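Local coordinates for succinoglycan biosynthesis protein (Bacillus cereus ATCC 14579, PDB 2QGM) that is of unproven function but belongs to the erythromycin esterase family and may take part in succinoglycan biosynthesis, at residues I184-V187 and R188-P192; K217-P220 and K221-E224; N229-R232 and V233-L237; A290-Q294 and E295-G299. All blocks are in the same frame, centred on the assembly; numbering follows the deposited sequence.

Overall arrangement
All four interactions are local, each within one helix or round its end. Interaction 2 starts helix 220-236 and interaction 3 ends it; their centres lie about 18 Å apart. Interaction 3 meets interaction 1, the end of helix 177-190, directly: Leu-237 CD2 lies 3.8 Å from Arg-191 CD, and the centres of the two interactions are about 14 Å apart. Interaction 4, at the end of helix 276-297, stands apart at about 22 Å from interaction 3, centre to centre, and about 33 Å from interaction 2. It is also nearest the middle of the chain, about 15 Å from its centre, beside the main sheet, while the other three sit in helices about 27 to 32 Å out.

Interaction 1: residues I184-V187 and R188-P192; sequences IDYV and RLHRP
Tyr-186 O takes the amide of His-190 at 2.8 Å (His-190 N to Tyr-186 O), a nearly straight bond, and a second, weak bond from Leu-189 N. Tyr-186 and His-190 also meet through their side chains. With CG anti to the backbone N (chi1 169°), the phenol of Tyr-186 runs outward and leans toward the C-terminal end of the helix, where His-190 CB stands over one face of the ring, 4.1 Å from the centroid, in a CH-pi contact. The imidazole follows at an offset: its plane is turned 30° from that of the phenol, the centroids are 5.1 Å apart, and His-190 CD2 comes to 3.4 Å from Tyr-186 CE1, so the two rings barely overlap. Arg-191 CD approaches the phenol obliquely at 3.9 Å from Tyr-186 CE2, while the guanidinium beyond it forms a salt bridge with Asp-239.

Asp-185 and Arg-188 lie side by side and point the same way. Arg-188 bends at chi3, folding its guanidinium back so that NH2 reaches Asp-185 OD1 at 2.6 Å. This salt bridge is short but poorly directed as a hydrogen bond, since the N-H is strongly bent from the acceptor and the carboxylate and guanidinium planes differ by 60°. Asp-185 CA lies over one face of the Arg-188 guanidinium, and Ile-184 CG2 is 3.8 Å from Arg-188 NH1; Ile-184 itself packs on helix 195-203. These i to i+3 and i to i+4 side-chain pairs are those of an alpha-helix, and the exit of Arg-191 from helical geometry marks the C-terminal end of helix 177-190.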
loop_
_atom_site.group_PDB
_atom_site.type_symbol
_atom_site.label_atom_id
_atom_site.label_comp_id
_atom_site.label_asym_id
_atom_site.label_seq_id
_atom_site.Cartn_x
_atom_site.Cartn_y
_atom_site.Cartn_z
ATOM N N ILE A 184 21.208 -9.607 13.143
ATOM C CA ILE A 184 22.367 -10.361 13.609
ATOM C C ILE A 184 23.688 -9.793 13.093
ATOM O O ILE A 184 24.643 -9.634 13.858
ATOM C CB ILE A 184 22.288 -11.847 13.176
ATOM C CG1 ILE A 184 21.065 -12.522 13.798
ATOM C CG2 ILE A 184 23.552 -12.580 13.618
ATOM C CD1 ILE A 184 21.114 -12.625 15.305
ATOM N N ASP A 185 23.744 -9.512 11.794
ATOM C CA ASP A 185 24.951 -8.969 11.182
ATOM C C ASP A 185 25.367 -7.675 11.862
ATOM O O ASP A 185 26.544 -7.470 12.152
ATOM C CB ASP A 185 24.730 -8.713 9.693
ATOM C CG ASP A 185 24.620 -9.990 8.894
ATOM O OD1 ASP A 185 24.913 -11.064 9.457
ATOM O OD2 ASP A 185 24.253 -9.924 7.707
ATOM N N TYR A 186 24.401 -6.800 12.118
ATOM C CA TYR A 186 24.702 -5.536 12.774
ATOM C C TYR A 186 25.299 -5.767 14.158
ATOM O O TYR A 186 26.307 -5.158 14.514
ATOM C CB TYR A 186 23.440 -4.683 12.904
ATOM C CG TYR A 186 23.645 -3.484 13.803
ATOM C CD1 TYR A 186 24.351 -2.371 13.357
ATOM C CD2 TYR A 186 23.182 -3.489 15.115
ATOM C CE1 TYR A 186 24.594 -1.291 14.192
ATOM C CE2 TYR A 186 23.419 -2.414 15.966
ATOM C CZ TYR A 186 24.128 -1.318 15.499
ATOM O OH TYR A 186 24.380 -0.254 16.336
ATOM N N VAL A 187 24.672 -6.646 14.934
ATOM C CA VAL A 187 25.139 -6.961 16.279
ATOM C C VAL A 187 26.539 -7.570 16.277
ATOM O O VAL A 187 27.380 -7.211 17.097
ATOM C CB VAL A 187 24.176 -7.939 16.983
ATOM C CG1 VAL A 187 24.744 -8.357 18.340
ATOM C CG2 VAL A 187 22.818 -7.280 17.159
ATOM N N ARG A 188 26.788 -8.492 15.353
ATOM C CA ARG A 188 28.091 -9.150 15.268
ATOM C C ARG A 188 29.218 -8.156 14.982
ATOM O O ARG A 188 30.348 -8.334 15.436
ATOM C CB ARG A 188 28.066 -10.220 14.173
ATOM C CG ARG A 188 29.350 -11.038 14.065
ATOM C CD ARG A 188 29.188 -12.197 13.092
ATOM N NE ARG A 188 28.818 -11.735 11.758
ATOM C CZ ARG A 188 27.710 -12.095 11.116
ATOM N NH1 ARG A 188 26.845 -12.932 11.681
ATOM N NH2 ARG A 188 27.466 -11.613 9.907
ATOM N N LEU A 189 28.894 -7.106 14.238
ATOM C CA LEU A 189 29.872 -6.096 13.866
ATOM C C LEU A 189 30.009 -4.953 14.863
ATOM O O LEU A 189 31.122 -4.568 15.236
ATOM C CB LEU A 189 29.512 -5.536 12.488
ATOM C CG LEU A 189 30.282 -4.358 11.888
ATOM C CD1 LEU A 189 31.767 -4.667 11.805
ATOM C CD2 LEU A 189 29.723 -4.078 10.503
ATOM N N HIS A 190 28.877 -4.423 15.310
ATOM C CA HIS A 190 28.884 -3.284 16.224
ATOM C C HIS A 190 28.649 -3.557 17.702
ATOM O O HIS A 190 29.174 -2.828 18.538
ATOM C CB HIS A 190 27.879 -2.245 15.724
ATOM C CG HIS A 190 28.251 -1.642 14.404
ATOM N ND1 HIS A 190 29.214 -0.665 14.278
ATOM C CD2 HIS A 190 27.808 -1.902 13.152
ATOM C CE1 HIS A 190 29.347 -0.344 13.001
ATOM N NE2 HIS A 190 28.506 -1.079 12.298
ATOM N N ARG A 191 27.871 -4.582 18.036
ATOM C CA ARG A 191 27.614 -4.885 19.441
ATOM C C ARG A 191 27.922 -6.360 19.711
ATOM O O ARG A 191 27.037 -7.144 20.056
ATOM C CB ARG A 191 26.155 -4.557 19.791
ATOM C CG ARG A 191 25.648 -3.276 19.132
ATOM C CD ARG A 191 24.349 -2.766 19.729
ATOM N NE ARG A 191 24.564 -2.155 21.037
ATOM C CZ ARG A 191 23.712 -1.321 21.626
ATOM N NH1 ARG A 191 22.576 -0.987 21.029
ATOM N NH2 ARG A 191 24.001 -0.816 22.818
ATOM N N PRO A 192 29.202 -6.747 19.576
ATOM C CA PRO A 192 29.697 -8.113 19.781
ATOM C C PRO A 192 29.392 -8.784 21.119
ATOM O O PRO A 192 29.334 -10.009 21.193
ATOM C CB PRO A 192 31.198 -7.970 19.532
ATOM C CG PRO A 192 31.481 -6.567 19.985
ATOM C CD PRO A 192 30.326 -5.816 19.365
#

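Interaction 2: residues K217-P220 and K221-E224; sequences KLTP and KLKE
Lys-223 reaches from the first turn of helix 220-236 back across the loop that leads into it. Its CB lies by the carbonyl oxygens of Pro-220 and Thr-219, and CG continues past Thr-219 O at 3.4 Å and past Leu-218 CB at 4.0 Å. CD passes alongside the carbonyl oxygens of Thr-219 and Leu-218, about equally far from each; Lys-223 CE then comes to 3.1 Å from Leu-218 O. Because the chain is extended beyond CG, the ammonium group overshoots this carbonyl, and a water joins the two: it donates to Leu-218 O at 2.7 Å and accepts from Lys-223 NZ at 3.0 Å. NZ also makes a weak bond to Met-216 O.

The helix start itself is held by Thr-219 at the N-cap. Its OG1 sits between the backbone N and the carbonyl carbon (chi1 59°), which turns it toward the helix, and Thr-219 OG1 accepts a weak but fairly straight bond from Leu-222 N at 3.3 Å. The same oxygen touches Leu-222 CG. Regular helical bonding begins with Lys-223 N to Thr-219 O and Glu-224 N to Pro-220 O. Just ahead of the cap, Leu-218 points into the contact and crosses Leu-222 at about a right angle, Leu-218 CD2 meeting Leu-222 CD1 at 3.8 Å; Leu-218 also packs on Phe-208. The cap thus offers an oxygen to an amide of the first turn, the leucine pair packs beside it, and the lysine reaches Leu-218 O through its water and Met-216 O by a weak direct bond, so its charge would probably favour the carbonyl-lined loop.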
loop_
_atom_site.group_PDB
_atom_site.type_symbol
_atom_site.label_atom_id
_atom_site.label_comp_id
_atom_site.label_asym_id
_atom_site.label_seq_id
_atom_site.Cartn_x
_atom_site.Cartn_y
_atom_site.Cartn_z
ATOM N N LYS A 217 0.409 -22.138 13.905
ATOM C CA LYS A 217 0.314 -23.552 14.284
ATOM C C LYS A 217 1.038 -23.809 15.605
ATOM O O LYS A 217 0.935 -24.889 16.190
ATOM C CB LYS A 217 0.905 -24.438 13.178
ATOM C CG LYS A 217 0.104 -24.393 11.880
ATOM C CD LYS A 217 0.807 -25.077 10.710
ATOM C CE LYS A 217 0.960 -26.575 10.906
ATOM N NZ LYS A 217 1.541 -27.200 9.680
ATOM N N LEU A 218 1.776 -22.808 16.068
ATOM C CA LEU A 218 2.510 -22.914 17.322
ATOM C C LEU A 218 1.538 -22.894 18.491
ATOM O O LEU A 218 0.454 -22.320 18.396
ATOM C CB LEU A 218 3.481 -21.738 17.473
ATOM C CG LEU A 218 4.677 -21.682 16.529
ATOM C CD1 LEU A 218 5.330 -20.305 16.586
ATOM C CD2 LEU A 218 5.660 -22.770 16.908
ATOM N N THR A 219 1.931 -23.523 19.591
ATOM C CA THR A 219 1.100 -23.553 20.791
ATOM C C THR A 219 1.163 -22.184 21.463
ATOM O O THR A 219 2.063 -21.390 21.183
ATOM C CB THR A 219 1.626 -24.581 21.789
ATOM O OG1 THR A 219 2.974 -24.246 22.138
ATOM C CG2 THR A 219 1.589 -25.977 21.189
ATOM N N PRO A 220 0.209 -21.888 22.358
ATOM C CA PRO A 220 0.212 -20.594 23.046
ATOM C C PRO A 220 1.545 -20.384 23.763
ATOM O O PRO A 220 2.096 -19.285 23.781
ATOM C CB PRO A 220 -0.946 -20.729 24.027
ATOM C CG PRO A 220 -1.896 -21.625 23.300
ATOM C CD PRO A 220 -0.963 -22.688 22.753
ATOM N N LYS A 221 2.060 -21.459 24.346
ATOM C CA LYS A 221 3.314 -21.404 25.076
ATOM C C LYS A 221 4.485 -20.923 24.215
ATOM O O LYS A 221 5.235 -20.042 24.630
ATOM C CB LYS A 221 3.622 -22.783 25.674
ATOM C CG LYS A 221 4.965 -22.905 26.370
ATOM C CD LYS A 221 5.104 -24.275 27.028
ATOM C CE LYS A 221 6.438 -24.427 27.739
ATOM N NZ LYS A 221 7.584 -24.405 26.786
ATOM N N LEU A 222 4.642 -21.487 23.018
ATOM C CA LEU A 222 5.747 -21.080 22.152
ATOM C C LEU A 222 5.576 -19.653 21.646
ATOM O O LEU A 222 6.556 -18.931 21.463
ATOM C CB LEU A 222 5.883 -22.045 20.976
ATOM C CG LEU A 222 6.415 -23.420 21.398
ATOM C CD1 LEU A 222 6.244 -24.416 20.269
ATOM C CD2 LEU A 222 7.869 -23.291 21.804
ATOM N N LYS A 223 4.328 -19.245 21.434
ATOM C CA LYS A 223 4.052 -17.894 20.964
ATOM C C LYS A 223 4.450 -16.860 22.024
ATOM O O LYS A 223 5.098 -15.867 21.699
ATOM C CB LYS A 223 2.573 -17.736 20.608
ATOM C CG LYS A 223 2.145 -18.523 19.378
ATOM C CD LYS A 223 0.665 -18.309 19.077
ATOM C CE LYS A 223 0.167 -19.284 18.022
ATOM N NZ LYS A 223 -1.307 -19.209 17.822
ATOM N N GLU A 224 4.066 -17.094 23.279
ATOM C CA GLU A 224 4.408 -16.177 24.371
ATOM C C GLU A 224 5.927 -16.056 24.477
ATOM O O GLU A 224 6.478 -14.960 24.624
ATOM C CB GLU A 224 3.863 -16.688 25.710
ATOM C CG GLU A 224 2.347 -16.655 25.860
ATOM C CD GLU A 224 1.788 -15.243 25.932
ATOM O OE1 GLU A 224 2.414 -14.378 26.586
ATOM O OE2 GLU A 224 0.710 -14.999 25.350
HETATM O O HOH W 1 -1.876 -21.511 19.601
#

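Interaction 3: residues N229-R232 and V233-L237; sequences NAER and VARLL
Glu-231 lies alongside Arg-235, one helical turn on, both side chains pointing the same way. The glutamate is extended, with CG anti to the backbone N (chi1 174°), whereas the arginine bends at chi2 (-74°) and runs straight from there, which brings the guanidinium up beside the carboxylate. The two planes are only 16° apart. Glu-231 OE2 lies at the guanidinium edge, near its plane, 3.6 Å from Arg-235 NH2: a loose salt bridge, long for a direct bond. The other oxygen, OE1, has a long, weak ion pair with Lys-227, so the carboxylate is flanked by positive charge one turn before and one turn after it. Arg-235 CG also comes to 3.0 Å from Glu-231 O, the acceptor of its own amide.

This i to i+4 pair lies on the last turns of helix 220-236, whose buried faces pack in two directions: Ala-230 on Ile-263 and Thr-267 of helix 253-269, Val-233 on Val-198 and Tyr-202 of helix 195-203. Val-233 CG2 also rests against Asn-229 O at 3.4 Å, beside the bond to its own amide. Leu-236 bends over the previous turn, CG 3.2 Å from Arg-232 O, the oxygen to which Leu-236 N donates a hydrogen bond of 3.1 Å.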
loop_
_atom_site.group_PDB
_atom_site.type_symbol
_atom_site.label_atom_id
_atom_site.label_comp_id
_atom_site.label_asym_id
_atom_site.label_seq_id
_atom_site.Cartn_x
_atom_site.Cartn_y
_atom_site.Cartn_z
ATOM N N ASN A 229 11.119 -13.239 23.468
ATOM C CA ASN A 229 12.459 -13.234 22.886
ATOM C C ASN A 229 12.633 -12.068 21.910
ATOM O O ASN A 229 13.672 -11.404 21.904
ATOM C CB ASN A 229 12.727 -14.558 22.159
ATOM C CG ASN A 229 12.911 -15.729 23.113
ATOM O OD1 ASN A 229 12.641 -15.621 24.311
ATOM N ND2 ASN A 229 13.367 -16.857 22.581
ATOM N N ALA A 230 11.614 -11.823 21.088
ATOM C CA ALA A 230 11.662 -10.748 20.091
ATOM C C ALA A 230 11.684 -9.383 20.752
ATOM O O ALA A 230 12.401 -8.480 20.324
ATOM C CB ALA A 230 10.463 -10.845 19.159
ATOM N N GLU A 231 10.873 -9.229 21.791
ATOM C CA GLU A 231 10.815 -7.968 22.510
ATOM C C GLU A 231 12.164 -7.707 23.177
ATOM O O GLU A 231 12.623 -6.569 23.238
ATOM C CB GLU A 231 9.692 -8.021 23.550
ATOM C CG GLU A 231 9.619 -6.810 24.464
ATOM C CD GLU A 231 8.302 -6.719 25.208
ATOM O OE1 GLU A 231 7.671 -7.773 25.441
ATOM O OE2 GLU A 231 7.901 -5.591 25.566
ATOM N N ARG A 232 12.793 -8.783 23.653
ATOM C CA ARG A 232 14.086 -8.718 24.330
ATOM C C ARG A 232 15.153 -8.118 23.417
ATOM O O ARG A 232 15.863 -7.189 23.800
ATOM C CB ARG A 232 14.519 -10.121 24.764
ATOM C CG ARG A 232 15.733 -10.144 25.685
ATOM C CD ARG A 232 16.275 -11.559 25.849
ATOM N NE ARG A 232 15.209 -12.547 25.991
ATOM C CZ ARG A 232 14.321 -12.564 26.980
ATOM N NH1 ARG A 232 14.365 -11.647 27.933
ATOM N NH2 ARG A 232 13.375 -13.493 27.006
ATOM N N VAL A 233 15.261 -8.648 22.206
ATOM C CA VAL A 233 16.244 -8.146 21.254
ATOM C C VAL A 233 15.966 -6.709 20.816
ATOM O O VAL A 233 16.895 -5.920 20.660
ATOM C CB VAL A 233 16.317 -9.034 20.004
ATOM C CG1 VAL A 233 17.395 -8.514 19.061
ATOM C CG2 VAL A 233 16.608 -10.467 20.410
ATOM N N ALA A 234 14.696 -6.368 20.612
ATOM C CA ALA A 234 14.349 -5.008 20.198
ATOM C C ALA A 234 14.792 -4.040 21.289
ATOM O O ALA A 234 15.316 -2.970 20.997
ATOM C CB ALA A 234 12.844 -4.884 19.952
ATOM N N ARG A 235 14.585 -4.425 22.546
ATOM C CA ARG A 235 14.981 -3.590 23.675
ATOM C C ARG A 235 16.483 -3.350 23.634
ATOM O O ARG A 235 16.954 -2.222 23.779
ATOM C CB ARG A 235 14.625 -4.278 24.995
ATOM C CG ARG A 235 13.137 -4.410 25.266
ATOM C CD ARG A 235 12.522 -3.072 25.662
ATOM N NE ARG A 235 11.108 -3.200 26.003
ATOM C CZ ARG A 235 10.343 -2.196 26.420
ATOM N NH1 ARG A 235 10.854 -0.980 26.553
ATOM N NH2 ARG A 235 9.061 -2.407 26.704
ATOM N N LEU A 236 17.225 -4.431 23.429
ATOM C CA LEU A 236 18.684 -4.391 23.381
ATOM C C LEU A 236 19.223 -3.448 22.313
ATOM O O LEU A 236 20.343 -2.956 22.421
ATOM C CB LEU A 236 19.224 -5.800 23.124
ATOM C CG LEU A 236 18.982 -6.862 24.200
ATOM C CD1 LEU A 236 19.244 -8.236 23.612
ATOM C CD2 LEU A 236 19.878 -6.606 25.404
ATOM N N LEU A 237 18.421 -3.189 21.289
ATOM C CA LEU A 237 18.856 -2.322 20.209
ATOM C C LEU A 237 18.141 -0.981 20.151
ATOM O O LEU A 237 18.289 -0.240 19.181
ATOM C CB LEU A 237 18.687 -3.050 18.873
ATOM C CG LEU A 237 19.439 -4.378 18.744
ATOM C CD1 LEU A 237 19.056 -5.038 17.437
ATOM C CD2 LEU A 237 20.945 -4.140 18.810
#

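Interaction 4: residues A290-Q294 and E295-G299; sequences AMWAQ and ETFGG
Trp-292 and Phe-297 meet as an offset edge-to-face pair: the planes stand at 85°, and the phenyl edge is directed toward the face of the indole's six-membered ring, with centroids 5.5 Å apart. Phe-297 CE2 makes the nearest touch, 3.7 Å from Trp-292 CH2. Both rings also meet Trp-255 of helix 253-269, so an aromatic cluster joins the two helices.

Thr-296 lies over an indole face, its OG1 3.1 Å above the plane and displaced toward the rim beside NE1. There the hydroxyl donates to Trp-292 O at 2.7 Å (from Thr-296 OG1), while Thr-296 N reaches the same oxygen from the opposite face of the carbonyl. On Phe-297, the methyl CG2 of Thr-296 stands over the ring centre.

Gln-294 bends at chi2 (60°) toward the end of the helix. Its NE2 donates to Gly-299 O at 3.0 Å, which lies in the amide plane, although the donor sits above the carbonyl plane of the glycine; OE1 is hydrogen-bonded to Thr-301 OG1. Gly-298 leaves the helix with positive phi, which favours glycine, and its N bonds to Gln-294 O. With both ends of its amide engaged, this buried glutamine has a fixed orientation and ties the helix end to strand 301-304.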
loop_
_atom_site.group_PDB
_atom_site.type_symbol
_atom_site.label_atom_id
_atom_site.label_comp_id
_atom_site.label_asym_id
_atom_site.label_seq_id
_atom_site.Cartn_x
_atom_site.Cartn_y
_atom_site.Cartn_z
ATOM N N ALA A 290 4.717 3.029 8.046
ATOM C CA ALA A 290 4.657 4.179 7.145
ATOM C C ALA A 290 5.163 5.441 7.846
ATOM O O ALA A 290 5.932 6.220 7.273
ATOM C CB ALA A 290 3.241 4.382 6.667
HETATM N N MSE A 291 4.725 5.638 9.088
HETATM C CA MSE A 291 5.142 6.794 9.869
HETATM C C MSE A 291 6.591 6.675 10.305
HETATM O O MSE A 291 7.281 7.680 10.440
HETATM C CB MSE A 291 4.204 6.977 11.066
HETATM C CG MSE A 291 2.840 7.473 10.597
HETATM SE SE MSE A 291 1.521 7.805 11.970
HETATM C CE MSE A 291 2.440 9.207 12.941
ATOM N N TRP A 292 7.065 5.452 10.516
ATOM C CA TRP A 292 8.456 5.276 10.901
ATOM C C TRP A 292 9.338 5.774 9.749
ATOM O O TRP A 292 10.368 6.400 9.964
ATOM C CB TRP A 292 8.771 3.804 11.179
ATOM C CG TRP A 292 10.242 3.530 11.214
ATOM C CD1 TRP A 292 11.092 3.718 12.267
ATOM C CD2 TRP A 292 11.046 3.074 10.123
ATOM N NE1 TRP A 292 12.379 3.406 11.896
ATOM C CE2 TRP A 292 12.379 3.008 10.577
ATOM C CE3 TRP A 292 10.769 2.714 8.795
ATOM C CZ2 TRP A 292 13.439 2.601 9.756
ATOM C CZ3 TRP A 292 11.819 2.308 7.977
ATOM C CH2 TRP A 292 13.138 2.256 8.463
ATOM N N ALA A 293 8.917 5.493 8.522
ATOM C CA ALA A 293 9.682 5.902 7.362
ATOM C C ALA A 293 9.780 7.422 7.273
ATOM O O ALA A 293 10.850 7.972 6.991
ATOM C CB ALA A 293 9.051 5.348 6.096
ATOM N N GLN A 294 8.660 8.094 7.508
ATOM C CA GLN A 294 8.613 9.549 7.435
ATOM C C GLN A 294 9.472 10.198 8.513
ATOM O O GLN A 294 10.260 11.096 8.232
ATOM C CB GLN A 294 7.175 10.038 7.586
ATOM C CG GLN A 294 7.021 11.549 7.590
ATOM C CD GLN A 294 7.529 12.201 6.318
ATOM O OE1 GLN A 294 7.390 11.655 5.221
ATOM N NE2 GLN A 294 8.112 13.383 6.459
ATOM N N GLU A 295 9.328 9.733 9.748
ATOM C CA GLU A 295 10.086 10.321 10.842
ATOM C C GLU A 295 11.575 10.013 10.800
ATOM O O GLU A 295 12.382 10.765 11.340
ATOM C CB GLU A 295 9.515 9.880 12.192
ATOM C CG GLU A 295 9.562 8.393 12.452
ATOM C CD GLU A 295 9.068 8.027 13.846
ATOM O OE1 GLU A 295 9.791 8.302 14.829
ATOM O OE2 GLU A 295 7.952 7.479 13.952
ATOM N N THR A 296 11.943 8.920 10.143
ATOM C CA THR A 296 13.345 8.532 10.066
ATOM C C THR A 296 14.104 9.152 8.906
ATOM O O THR A 296 15.226 9.629 9.073
ATOM C CB THR A 296 13.479 7.002 9.969
ATOM O OG1 THR A 296 12.809 6.399 11.083
ATOM C CG2 THR A 296 14.950 6.596 9.989
ATOM N N PHE A 297 13.483 9.168 7.735
ATOM C CA PHE A 297 14.143 9.681 6.540
ATOM C C PHE A 297 13.709 11.077 6.097
ATOM O O PHE A 297 14.375 11.704 5.278
ATOM C CB PHE A 297 13.940 8.674 5.411
ATOM C CG PHE A 297 14.503 7.314 5.724
ATOM C CD1 PHE A 297 15.879 7.139 5.882
ATOM C CD2 PHE A 297 13.662 6.212 5.892
ATOM C CE1 PHE A 297 16.410 5.891 6.204
ATOM C CE2 PHE A 297 14.184 4.957 6.215
ATOM C CZ PHE A 297 15.563 4.792 6.373
ATOM N N GLY A 298 12.599 11.564 6.642
ATOM C CA GLY A 298 12.124 12.888 6.281
ATOM C C GLY A 298 11.577 12.920 4.871
ATOM O O GLY A 298 11.244 11.875 4.316
ATOM N N GLY A 299 11.497 14.107 4.280
ATOM C CA GLY A 299 10.961 14.220 2.933
ATOM C C GLY A 299 9.459 14.038 2.996
ATOM O O GLY A 299 8.805 14.630 3.851
#